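Local coordinates for protein thioesterase (Streptomyces coelicolor, PDB 3QMW) that is a thioesterase of the alpha/beta hydrolase fold from the prodiginine biosynthetic pathway, probably hydrolysing thioester bonds, at residues P30-A39 and L95-M106. Sequence-based numbering, arbitrary orientation.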
loop_
_atom_site.group_PDB
_atom_site.type_symbol
_atom_site.label_atom_id
_atom_site.label_comp_id
_atom_site.label_asym_id
_atom_site.label_seq_id
_atom_site.Cartn_x
_atom_site.Cartn_y
_atom_site.Cartn_z
ATOM N N PRO D 30 18.037 -1.292 0.143
ATOM C CA PRO D 30 18.070 -0.197 -0.830
ATOM C C PRO D 30 17.715 1.134 -0.203
ATOM O O PRO D 30 18.421 2.120 -0.405
ATOM C CB PRO D 30 17.001 -0.596 -1.854
ATOM C CG PRO D 30 16.906 -2.064 -1.751
ATOM C CD PRO D 30 17.217 -2.422 -0.332
ATOM N N LEU D 31 16.621 1.136 0.557
ATOM C CA LEU D 31 16.167 2.290 1.317
ATOM C C LEU D 31 15.967 1.859 2.775
ATOM O O LEU D 31 15.780 0.669 3.060
ATOM C CB LEU D 31 14.851 2.789 0.731
ATOM C CG LEU D 31 14.187 4.047 1.306
ATOM C CD1 LEU D 31 15.105 5.258 1.214
ATOM C CD2 LEU D 31 12.880 4.319 0.566
ATOM N N ARG D 32 16.039 2.827 3.690
ATOM C CA ARG D 32 15.717 2.614 5.106
ATOM C C ARG D 32 14.675 3.652 5.502
ATOM O O ARG D 32 14.834 4.822 5.174
ATOM C CB ARG D 32 16.965 2.756 5.989
ATOM C CG ARG D 32 17.969 1.591 5.879
ATOM C CD ARG D 32 18.843 1.645 4.592
ATOM N NE ARG D 32 19.624 2.871 4.540
ATOM C CZ ARG D 32 20.709 3.100 5.276
ATOM N NH1 ARG D 32 21.337 4.255 5.163
ATOM N NH2 ARG D 32 21.182 2.186 6.124
ATOM N N LEU D 33 13.608 3.235 6.180
ATOM C CA LEU D 33 12.586 4.183 6.635
ATOM C C LEU D 33 12.622 4.331 8.151
ATOM O O LEU D 33 12.275 3.400 8.890
ATOM C CB LEU D 33 11.188 3.764 6.184
ATOM C CG LEU D 33 10.073 4.759 6.509
ATOM C CD1 LEU D 33 10.220 6.020 5.688
ATOM C CD2 LEU D 33 8.719 4.118 6.266
ATOM N N VAL D 34 13.028 5.528 8.586
ATOM C CA VAL D 34 13.266 5.844 9.983
ATOM C C VAL D 34 12.001 6.462 10.574
ATOM O O VAL D 34 11.608 7.577 10.225
ATOM C CB VAL D 34 14.475 6.804 10.111
ATOM C CG1 VAL D 34 14.747 7.159 11.555
ATOM C CG2 VAL D 34 15.717 6.172 9.469
ATOM N N CYS D 35 11.382 5.722 11.490
ATOM C CA CYS D 35 10.036 6.014 11.940
ATOM C C CYS D 35 9.990 6.503 13.387
ATOM O O CYS D 35 10.528 5.856 14.278
ATOM C CB CYS D 35 9.189 4.751 11.796
ATOM S SG CYS D 35 9.234 3.953 10.156
ATOM N N PHE D 36 9.317 7.633 13.609
ATOM C CA PHE D 36 9.227 8.261 14.922
ATOM C C PHE D 36 7.822 8.188 15.488
ATOM O O PHE D 36 6.864 8.571 14.809
ATOM C CB PHE D 36 9.659 9.712 14.829
ATOM C CG PHE D 36 11.105 9.870 14.507
ATOM C CD1 PHE D 36 11.507 10.390 13.287
ATOM C CD2 PHE D 36 12.075 9.456 15.422
ATOM C CE1 PHE D 36 12.854 10.518 12.982
ATOM C CE2 PHE D 36 13.434 9.587 15.130
ATOM C CZ PHE D 36 13.827 10.118 13.908
ATOM N N PRO D 37 7.688 7.703 16.741
ATOM C CA PRO D 37 6.363 7.530 17.319
ATOM C C PRO D 37 5.748 8.807 17.842
ATOM O O PRO D 37 6.362 9.867 17.813
ATOM C CB PRO D 37 6.604 6.559 18.487
ATOM C CG PRO D 37 7.972 6.016 18.287
ATOM C CD PRO D 37 8.717 7.110 17.613
ATOM N N TYR D 38 4.519 8.685 18.311
ATOM C CA TYR D 38 3.809 9.820 18.858
ATOM C C TYR D 38 4.224 9.985 20.307
ATOM O O TYR D 38 4.949 9.138 20.863
ATOM C CB TYR D 38 2.285 9.654 18.727
ATOM C CG TYR D 38 1.761 8.277 19.061
ATOM C CD1 TYR D 38 1.413 7.380 18.051
ATOM C CD2 TYR D 38 1.604 7.870 20.374
ATOM C CE1 TYR D 38 0.926 6.102 18.350
ATOM C CE2 TYR D 38 1.127 6.605 20.681
ATOM C CZ TYR D 38 0.791 5.722 19.662
ATOM O OH TYR D 38 0.327 4.463 19.959
ATOM N N ALA D 39 3.769 11.089 20.896
ATOM C CA ALA D 39 3.984 11.379 22.304
ATOM C C ALA D 39 3.481 10.235 23.138
ATOM O O ALA D 39 2.302 9.909 23.079
ATOM C CB ALA D 39 3.255 12.647 22.704
ATOM N N LEU D 95 23.130 5.008 8.964
ATOM C CA LEU D 95 21.759 4.991 8.449
ATOM C C LEU D 95 21.427 6.228 7.641
ATOM O O LEU D 95 20.408 6.262 6.954
ATOM C CB LEU D 95 20.755 4.888 9.597
ATOM C CG LEU D 95 20.722 3.576 10.367
ATOM C CD1 LEU D 95 19.693 3.681 11.462
ATOM C CD2 LEU D 95 20.417 2.410 9.448
ATOM N N THR D 96 22.284 7.238 7.716
ATOM C CA THR D 96 22.028 8.525 7.080
ATOM C C THR D 96 22.542 8.530 5.629
ATOM O O THR D 96 23.407 9.326 5.257
ATOM C CB THR D 96 22.670 9.642 7.903
ATOM O OG1 THR D 96 24.051 9.338 8.104
ATOM C CG2 THR D 96 21.989 9.752 9.270
ATOM N N HIS D 97 21.993 7.619 4.824
ATOM C CA HIS D 97 22.304 7.492 3.400
ATOM C C HIS D 97 21.234 6.606 2.788
ATOM O O HIS D 97 20.982 5.520 3.302
ATOM C CB HIS D 97 23.690 6.856 3.181
ATOM C CG HIS D 97 23.767 5.395 3.534
ATOM N ND1 HIS D 97 23.100 4.419 2.825
ATOM C CD2 HIS D 97 24.453 4.745 4.506
ATOM C CE1 HIS D 97 23.354 3.237 3.357
ATOM N NE2 HIS D 97 24.169 3.408 4.382
ATOM N N ASP D 98 20.602 7.042 1.703
ATOM C CA ASP D 98 19.505 6.259 1.106
ATOM C C ASP D 98 18.484 5.911 2.205
ATOM O O ASP D 98 18.347 4.751 2.640
ATOM C CB ASP D 98 20.026 4.984 0.403
ATOM C CG ASP D 98 20.946 5.287 -0.791
ATOM O OD1 ASP D 98 20.802 6.365 -1.420
ATOM O OD2 ASP D 98 21.811 4.429 -1.100
ATOM N N TYR D 99 17.793 6.951 2.656
ATOM C CA TYR D 99 16.897 6.852 3.788
ATOM C C TYR D 99 15.847 7.948 3.711
ATOM O O TYR D 99 15.987 8.904 2.945
ATOM C CB TYR D 99 17.690 6.976 5.091
ATOM C CG TYR D 99 18.142 8.388 5.404
ATOM C CD1 TYR D 99 19.111 9.021 4.627
ATOM C CD2 TYR D 99 17.610 9.088 6.485
ATOM C CE1 TYR D 99 19.532 10.317 4.906
ATOM C CE2 TYR D 99 18.025 10.389 6.779
ATOM C CZ TYR D 99 18.988 11.002 5.985
ATOM O OH TYR D 99 19.394 12.293 6.277
ATOM N N ALA D 100 14.785 7.787 4.493
ATOM C CA ALA D 100 13.762 8.823 4.634
ATOM C C ALA D 100 13.206 8.847 6.057
ATOM O O ALA D 100 13.555 8.006 6.889
ATOM C CB ALA D 100 12.645 8.615 3.631
ATOM N N LEU D 101 12.329 9.806 6.323
ATOM C CA LEU D 101 11.828 10.032 7.664
ATOM C C LEU D 101 10.319 9.994 7.658
ATOM O O LEU D 101 9.683 10.691 6.857
ATOM C CB LEU D 101 12.316 11.393 8.205
ATOM C CG LEU D 101 13.833 11.641 8.139
ATOM C CD1 LEU D 101 14.175 13.084 8.452
ATOM C CD2 LEU D 101 14.603 10.644 9.046
ATOM N N PHE D 102 9.769 9.161 8.550
ATOM C CA PHE D 102 8.366 9.219 8.945
ATOM C C PHE D 102 8.205 9.605 10.419
ATOM O O PHE D 102 8.888 9.059 11.290
ATOM C CB PHE D 102 7.645 7.882 8.756
ATOM C CG PHE D 102 6.263 7.909 9.321
ATOM C CD1 PHE D 102 5.224 8.467 8.599
ATOM C CD2 PHE D 102 6.022 7.502 10.618
ATOM C CE1 PHE D 102 3.950 8.561 9.146
ATOM C CE2 PHE D 102 4.749 7.600 11.163
ATOM C CZ PHE D 102 3.718 8.122 10.428
ATOM N N GLY D 103 7.263 10.500 10.701
ATOM C CA GLY D 103 6.896 10.795 12.068
ATOM C C GLY D 103 5.421 11.087 12.198
ATOM O O GLY D 103 4.840 11.722 11.331
ATOM N N HIS D 104 4.808 10.641 13.264
ATOM C CA HIS D 104 3.434 10.956 13.498
ATOM C C HIS D 104 3.327 11.844 14.699
ATOM O O HIS D 104 3.756 11.492 15.740
ATOM C CB HIS D 104 2.641 9.690 13.750
ATOM C CG HIS D 104 1.207 9.936 14.073
ATOM N ND1 HIS D 104 0.326 10.460 13.171
ATOM C CD2 HIS D 104 0.495 9.711 15.191
ATOM C CE1 HIS D 104 -0.856 10.585 13.724
ATOM N NE2 HIS D 104 -0.778 10.141 14.953
ATOM N N SER D 105 2.700 12.989 14.567
ATOM C CA SER D 105 2.535 13.843 15.712
ATOM C C SER D 105 3.905 14.234 16.252
ATOM O O SER D 105 4.736 14.689 15.538
ATOM C CB SER D 105 1.700 13.133 16.750
ATOM O OG SER D 105 1.115 14.049 17.630
ATOM N N MET D 106 4.099 14.124 17.540
ATOM C CA MET D 106 5.354 14.472 18.128
ATOM C C MET D 106 6.485 13.954 17.283
ATOM O O MET D 106 7.496 14.594 17.179
ATOM C CB MET D 106 5.424 13.995 19.568
ATOM C CG MET D 106 6.661 14.342 20.312
ATOM S SD MET D 106 7.883 13.093 20.092
ATOM C CE MET D 106 8.721 13.140 21.608
HETATM O O HOH W 1 2.015 13.794 20.031
#
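Leu33 to Phe36 pair in parallel with Ala100 to Gly103, the strand axes 4.6 Å apart at closest approach and 19° from parallel. These are neighbouring inner strands of the alpha/beta hydrolase sheet. Val34 is held through both its N and its O: its N donates to Ala100 O, and Phe102 N donates to Val34 O at 2.9 Å. Phe36 N then bonds Phe102 O. On one face of the sheet Leu33 CD1 meets Ala100 CB at 4.1 Å, and the edge of the Phe102 ring faces Cys35 CB. On the other, Leu101 CD2 touches Val34 CB and Phe36 CE1. Gly103 lies beside Phe36 here and has no side chain to add.

At the start of the strands the Arg32 chain bends at chi2 (77°) and chi3 (60°), folding back over the loop. NE donates to Asp98 O at 3.0 Å, with the oxygen in the guanidinium plane. Arg32 N reaches the same oxygen from the opposite face of its carbonyl plane. The guanidinium stacks over a face of the His97 ring, centres 3.6 Å apart, though NH1 is modelled too close to His97 for the exact spacing to be trusted. An alanine in place of His97 would probably leave one guanidinium face without its stacking partner. Arg32 NH2 also bonds Pro26 O.

At the end of strand 99-104, Gly103 and Ser105 are consistent with the nucleophile elbow of this fold, the tight turn into helix 106-120. Ser105 OG is hydrogen-bonded to His239, consistent with a Ser-His-Asp triad completed by Asp211. Beside it, Tyr38 CD1 meets the edge of the His104 ring, 3.8 Å from His104 CD2, while Met106 CB rests 4.0 Å from Ala39 CB.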